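Local atomic coordinates of transcriptional regulator (PDB entry 2H0A), a protein that probably regulates transcription as a CcpA-type repressor, its two-lobed core built on the periplasmic binding protein-like fold that in relatives receives a small effector. Residues T11-R16 against I229-E234; V94-R99 against E234-R239. All blocks are in the same frame, centred on the assembly; numbering follows the deposited sequence.

Contact 1 of 2, residues T11-R16 against I229-E234; sequences TEFYRR and IAQPVE
Arg16 reaches across from helix 12-25 to grip Glu234 and the backbone of Gln231, just where the chain crosses between the two lobes of this periplasmic binding protein-like fold. Strand 227-230 ends in one lobe, and after an inverse gamma turn centred on Pro232 helix 233-248 begins in the other. NH2 of Arg16 carries two of the bonds: one to OE1 of Glu234 at 3.1 Å, which makes the salt bridge, and one to O of Gln231 at 3.0 Å. The second is met almost head-on by the carbonyl, with a C=O...N angle of 164°. NE of Arg16 adds a weak, fairly straight bond to OE2 of Glu234 at 3.4 Å. The guanidinium and carboxylate planes stand 81° apart, so this is no flat two-pronged pairing. A bend at chi3 (61°) turns the Arg16 head, and its NH1 finds partners outside both segments, Asp216 O and His218 ND1. An alanine here would strip away this whole set of bonds, and would probably leave the Glu234 carboxylate without its charged mate and the Gln231 carbonyl without this donor. Beneath the charges the contact turns apolar. Val233 CG2 lies over one face of the guanidinium, 3.6 Å from Arg16 NH1, and the same methyl touches Phe13 CE1, also at 3.6 Å. Farther out, the Phe13 ring reaches the amide of Gln231, where CE1 stands 3.8 Å from OE1.

Contact 2 of 2, residues V94-R99 against E234-R239; sequences VYLDNR and EAMGAR
Met236 comes to strand 92-96 through its torsions: with CG placed anti to the carbonyl carbon (chi1 -71°) and the next bond extended, the sulfur is carried out along the strand, and a bend at chi3 (63°) then folds the methyl in against the strand backbone. CE thus ends 3.9 Å from Leu96 N and 4.0 Å from Tyr95 C, resting on the peptide link between those two residues. SD meets the Leu96 side chain, 4.2 Å from CD1, the two side chains crossing at about a right angle. Nearer the helix backbone, Val94 points its side chain toward the helix and sets CG2 against Met236, 4.0 Å from its CB and 3.4 Å from its carbonyl O. One methionine therefore touches the strand from Val94 to Leu96 along its own length, its base against the valine and its tip against the leucine. Arg239 adds a fringe: its CG lies 4.5 Å from Val94 CB, after which the side chain leads away with its charged end. Tyr95, between Val94 and Leu96, points its side chain away from the helix, opposite in sense to Val94. No hydrogen bond links the two segments; the contact is van der Waals packing of a helix on a sheet. The axes of strand 94-96 and helix 234-239 run nearly antiparallel, at 161°, and come within 8.5 Å of each other, as in an alpha/beta layer. Val94 also packs on Ala240 and Leu243 farther along helix 233-248, while backbone bonds tie strand 92-96 to strand 81-84 through Leu83 and to strand 257-265 through Val258 and Phe260.

Contacts 1 and 2 are both largely buried and share helix 233-248, with Glu234 belonging to a segment of each. Contact 1 holds the start of that helix to helix 12-25 through charge and a backbone carbonyl, with some apolar packing of Val233 beneath, close to the crossing between lobes; contact 2 lays the next turn on strand 92-96 by apolar packing alone, with Arg239 at its exposed border. The helix is thus secured to a neighbouring helix and to the sheet by different chemistry. The two contacts meet at Leu96, whose CD2 lies 3.5 Å from Gln231 OE1 and whose CD1 lies 3.6 Å from Pro232 CD, so contact 2 passes directly into the turn of contact 1.

Contact 1 of 2, residues T11-R16 against I229-E234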
loop_
_atom_site.group_PDB
_atom_site.type_symbol
_atom_site.label_atom_id
_atom_site.label_comp_id
_atom_site.label_asym_id
_atom_site.label_seq_id
_atom_site.Cartn_x
_atom_site.Cartn_y
_atom_site.Cartn_z
ATOM N N THR A 11 8.137 -1.280 0.843
ATOM C CA THR A 11 8.202 -0.040 1.607
ATOM C C THR A 11 9.660 0.397 1.636
ATOM O O THR A 11 10.534 -0.347 1.198
ATOM C CB THR A 11 7.724 -0.263 3.044
ATOM O OG1 THR A 11 8.384 -1.412 3.590
ATOM C CG2 THR A 11 6.226 -0.487 3.074
ATOM N N GLU A 12 9.932 1.593 2.144
ATOM C CA GLU A 12 11.306 2.080 2.198
ATOM C C GLU A 12 12.167 1.195 3.103
ATOM O O GLU A 12 13.383 1.117 2.939
ATOM C CB GLU A 12 11.333 3.526 2.699
ATOM C CG GLU A 12 12.728 4.073 2.953
ATOM C CD GLU A 12 13.518 4.311 1.679
ATOM O OE1 GLU A 12 13.305 3.571 0.695
ATOM O OE2 GLU A 12 14.366 5.232 1.666
ATOM N N PHE A 13 11.520 0.519 4.049
ATOM C CA PHE A 13 12.210 -0.352 4.991
ATOM C C PHE A 13 12.836 -1.532 4.275
ATOM O O PHE A 13 13.890 -2.032 4.675
ATOM C CB PHE A 13 11.230 -0.856 6.050
ATOM C CG PHE A 13 11.837 -1.816 7.044
ATOM C CD1 PHE A 13 12.668 -1.360 8.059
ATOM C CD2 PHE A 13 11.564 -3.182 6.969
ATOM C CE1 PHE A 13 13.213 -2.250 8.987
ATOM C CE2 PHE A 13 12.107 -4.072 7.897
ATOM C CZ PHE A 13 12.931 -3.604 8.903
ATOM N N TYR A 14 12.184 -1.986 3.215
ATOM C CA TYR A 14 12.706 -3.111 2.471
ATOM C C TYR A 14 13.701 -2.643 1.434
ATOM O O TYR A 14 14.601 -3.387 1.058
ATOM C CB TYR A 14 11.555 -3.901 1.853
ATOM C CG TYR A 14 10.686 -4.488 2.932
ATOM C CD1 TYR A 14 11.129 -5.572 3.693
ATOM C CD2 TYR A 14 9.495 -3.867 3.302
ATOM C CE1 TYR A 14 10.417 -6.011 4.804
ATOM C CE2 TYR A 14 8.773 -4.296 4.412
ATOM C CZ TYR A 14 9.243 -5.366 5.163
ATOM O OH TYR A 14 8.555 -5.753 6.293
ATOM N N ARG A 15 13.570 -1.403 0.980
ATOM C CA ARG A 15 14.527 -0.918 0.002
ATOM C C ARG A 15 15.870 -0.858 0.710
ATOM O O ARG A 15 16.867 -1.376 0.208
ATOM C CB ARG A 15 14.163 0.476 -0.517
ATOM C CG ARG A 15 15.104 0.950 -1.621
ATOM C CD ARG A 15 15.000 2.442 -1.913
ATOM N NE ARG A 15 15.541 3.266 -0.834
ATOM C CZ ARG A 15 16.811 3.251 -0.440
ATOM N NH1 ARG A 15 17.690 2.455 -1.032
ATOM N NH2 ARG A 15 17.201 4.028 0.557
ATOM N N ARG A 16 15.883 -0.236 1.888
ATOM C CA ARG A 16 17.105 -0.095 2.681
ATOM C C ARG A 16 17.665 -1.439 3.117
ATOM O O ARG A 16 18.877 -1.611 3.196
ATOM C CB ARG A 16 16.844 0.746 3.928
ATOM C CG ARG A 16 16.310 2.136 3.652
ATOM C CD ARG A 16 15.863 2.779 4.951
ATOM N NE ARG A 16 16.973 2.916 5.887
ATOM C CZ ARG A 16 16.842 3.205 7.177
ATOM N NH1 ARG A 16 15.637 3.393 7.699
ATOM N NH2 ARG A 16 17.918 3.299 7.942
ATOM N N ILE A 229 13.295 7.760 15.808
ATOM C CA ILE A 229 14.019 6.690 16.482
ATOM C C ILE A 229 14.560 5.914 15.279
ATOM O O ILE A 229 13.831 5.146 14.641
ATOM C CB ILE A 229 13.066 5.763 17.294
ATOM C CG1 ILE A 229 12.318 6.571 18.351
ATOM C CG2 ILE A 229 13.859 4.634 17.944
ATOM C CD1 ILE A 229 13.231 7.195 19.365
ATOM N N ALA A 230 15.833 6.124 14.969
ATOM C CA ALA A 230 16.453 5.488 13.809
ATOM C C ALA A 230 16.877 4.027 13.925
ATOM O O ALA A 230 17.526 3.630 14.889
ATOM C CB ALA A 230 17.649 6.333 13.342
ATOM N N GLN A 231 16.499 3.249 12.913
ATOM C CA GLN A 231 16.846 1.839 12.810
ATOM C C GLN A 231 17.988 1.704 11.801
ATOM O O GLN A 231 17.991 2.379 10.779
ATOM C CB GLN A 231 15.687 1.018 12.267
ATOM C CG GLN A 231 14.454 0.925 13.115
ATOM C CD GLN A 231 13.505 -0.131 12.567
ATOM O OE1 GLN A 231 13.789 -1.330 12.640
ATOM N NE2 GLN A 231 12.388 0.308 11.996
ATOM N N PRO A 232 18.978 0.834 12.084
ATOM C CA PRO A 232 20.122 0.613 11.183
ATOM C C PRO A 232 19.750 -0.500 10.214
ATOM O O PRO A 232 20.371 -1.563 10.203
ATOM C CB PRO A 232 21.224 0.192 12.142
ATOM C CG PRO A 232 20.443 -0.616 13.179
ATOM C CD PRO A 232 19.216 0.221 13.410
ATOM N N VAL A 233 18.727 -0.240 9.407
ATOM C CA VAL A 233 18.186 -1.215 8.457
ATOM C C VAL A 233 19.163 -1.804 7.440
ATOM O O VAL A 233 19.132 -3.002 7.177
ATOM C CB VAL A 233 16.964 -0.619 7.723
ATOM C CG1 VAL A 233 16.254 -1.689 6.931
ATOM C CG2 VAL A 233 16.010 -0.002 8.732
ATOM N N GLU A 234 20.027 -0.979 6.869
ATOM C CA GLU A 234 21.000 -1.486 5.911
ATOM C C GLU A 234 21.949 -2.437 6.627
ATOM O O GLU A 234 22.179 -3.560 6.169
ATOM C CB GLU A 234 21.787 -0.335 5.276
ATOM C CG GLU A 234 20.915 0.678 4.556
ATOM C CD GLU A 234 20.330 1.724 5.490
ATOM O OE1 GLU A 234 19.937 1.366 6.622
ATOM O OE2 GLU A 234 20.251 2.906 5.090
#

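Contact 2 of 2, residues V94-R99 against E234-R239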
loop_
_atom_site.group_PDB
_atom_site.type_symbol
_atom_site.label_atom_id
_atom_site.label_comp_id
_atom_site.label_asym_id
_atom_site.label_seq_id
_atom_site.Cartn_x
_atom_site.Cartn_y
_atom_site.Cartn_z
ATOM N N VAL A 94 18.680 -11.883 12.692
ATOM C CA VAL A 94 19.145 -10.550 13.020
ATOM C C VAL A 94 17.827 -9.821 13.304
ATOM O O VAL A 94 16.811 -10.086 12.661
ATOM C CB VAL A 94 19.947 -9.912 11.845
ATOM C CG1 VAL A 94 20.114 -10.918 10.741
ATOM C CG2 VAL A 94 19.284 -8.633 11.352
ATOM N N TYR A 95 17.821 -8.944 14.297
ATOM C CA TYR A 95 16.600 -8.227 14.647
ATOM C C TYR A 95 16.926 -6.998 15.471
ATOM O O TYR A 95 18.040 -6.851 15.960
ATOM C CB TYR A 95 15.661 -9.128 15.450
ATOM C CG TYR A 95 16.274 -9.606 16.741
ATOM C CD1 TYR A 95 17.201 -10.654 16.747
ATOM C CD2 TYR A 95 15.976 -8.978 17.950
ATOM C CE1 TYR A 95 17.816 -11.060 17.925
ATOM C CE2 TYR A 95 16.591 -9.375 19.135
ATOM C CZ TYR A 95 17.512 -10.417 19.117
ATOM O OH TYR A 95 18.150 -10.799 20.275
ATOM N N LEU A 96 15.933 -6.126 15.627
ATOM C CA LEU A 96 16.092 -4.896 16.385
ATOM C C LEU A 96 15.363 -4.952 17.717
ATOM O O LEU A 96 14.341 -5.617 17.841
ATOM C CB LEU A 96 15.536 -3.717 15.591
ATOM C CG LEU A 96 15.881 -2.357 16.195
ATOM C CD1 LEU A 96 17.103 -1.825 15.481
ATOM C CD2 LEU A 96 14.729 -1.393 16.054
ATOM N N ASP A 97 15.891 -4.246 18.709
ATOM C CA ASP A 97 15.248 -4.183 20.019
ATOM C C ASP A 97 14.208 -3.061 19.924
ATOM O O ASP A 97 14.474 -1.920 20.310
ATOM C CB ASP A 97 16.267 -3.838 21.109
ATOM C CG ASP A 97 15.692 -3.971 22.511
ATOM O OD1 ASP A 97 14.551 -3.526 22.751
ATOM O OD2 ASP A 97 16.392 -4.517 23.385
ATOM N N ASN A 98 13.032 -3.388 19.397
ATOM C CA ASN A 98 11.963 -2.408 19.243
ATOM C C ASN A 98 11.364 -1.890 20.538
ATOM O O ASN A 98 10.843 -0.781 20.563
ATOM C CB ASN A 98 10.852 -2.982 18.363
ATOM C CG ASN A 98 11.123 -2.781 16.884
ATOM O OD1 ASN A 98 10.956 -1.679 16.352
ATOM N ND2 ASN A 98 11.560 -3.842 16.214
ATOM N N ARG A 99 11.421 -2.687 21.606
ATOM C CA ARG A 99 10.875 -2.258 22.895
ATOM C C ARG A 99 11.722 -1.079 23.344
ATOM O O ARG A 99 11.209 -0.068 23.823
ATOM C CB ARG A 99 10.948 -3.378 23.929
ATOM C CG ARG A 99 9.946 -3.215 25.055
ATOM C CD ARG A 99 10.319 -4.048 26.259
ATOM N NE ARG A 99 9.221 -4.144 27.219
ATOM C CZ ARG A 99 8.123 -4.875 27.033
ATOM N NH1 ARG A 99 7.966 -5.585 25.917
ATOM N NH2 ARG A 99 7.182 -4.896 27.968
ATOM N N GLU A 234 20.027 -0.979 6.869
ATOM C CA GLU A 234 21.000 -1.486 5.911
ATOM C C GLU A 234 21.949 -2.437 6.627
ATOM O O GLU A 234 22.179 -3.560 6.169
ATOM C CB GLU A 234 21.787 -0.335 5.276
ATOM C CG GLU A 234 20.915 0.678 4.556
ATOM C CD GLU A 234 20.330 1.724 5.490
ATOM O OE1 GLU A 234 19.937 1.366 6.622
ATOM O OE2 GLU A 234 20.251 2.906 5.090
ATOM N N ALA A 235 22.485 -1.987 7.761
ATOM C CA ALA A 235 23.410 -2.800 8.559
ATOM C C ALA A 235 22.745 -4.117 8.959
ATOM O O ALA A 235 23.408 -5.156 9.065
ATOM C CB ALA A 235 23.851 -2.025 9.805
ATOM N N MET A 236 21.431 -4.065 9.187
ATOM C CA MET A 236 20.670 -5.255 9.555
ATOM C C MET A 236 20.640 -6.219 8.368
ATOM O O MET A 236 20.754 -7.427 8.546
ATOM C CB MET A 236 19.241 -4.872 9.969
ATOM C CG MET A 236 19.143 -4.136 11.310
ATOM S SD MET A 236 17.461 -3.615 11.749
ATOM C CE MET A 236 16.715 -5.198 11.880
ATOM N N GLY A 237 20.494 -5.671 7.161
ATOM C CA GLY A 237 20.480 -6.490 5.958
ATOM C C GLY A 237 21.879 -7.023 5.694
ATOM O O GLY A 237 22.064 -8.214 5.420
ATOM N N ALA A 238 22.866 -6.134 5.778
ATOM C CA ALA A 238 24.269 -6.513 5.595
ATOM C C ALA A 238 24.671 -7.624 6.565
ATOM O O ALA A 238 25.354 -8.567 6.184
ATOM C CB ALA A 238 25.177 -5.300 5.795
ATOM N N ARG A 239 24.252 -7.514 7.823
ATOM C CA ARG A 239 24.577 -8.544 8.804
ATOM C C ARG A 239 23.881 -9.841 8.421
ATOM O O ARG A 239 24.460 -10.923 8.525
ATOM C CB ARG A 239 24.141 -8.118 10.211
ATOM C CG ARG A 239 24.342 -9.194 11.281
ATOM C CD ARG A 239 25.788 -9.723 11.300
ATOM N NE ARG A 239 26.759 -8.642 11.478
ATOM C CZ ARG A 239 28.075 -8.801 11.427
ATOM N NH1 ARG A 239 28.591 -10.005 11.204
ATOM N NH2 ARG A 239 28.871 -7.754 11.583
#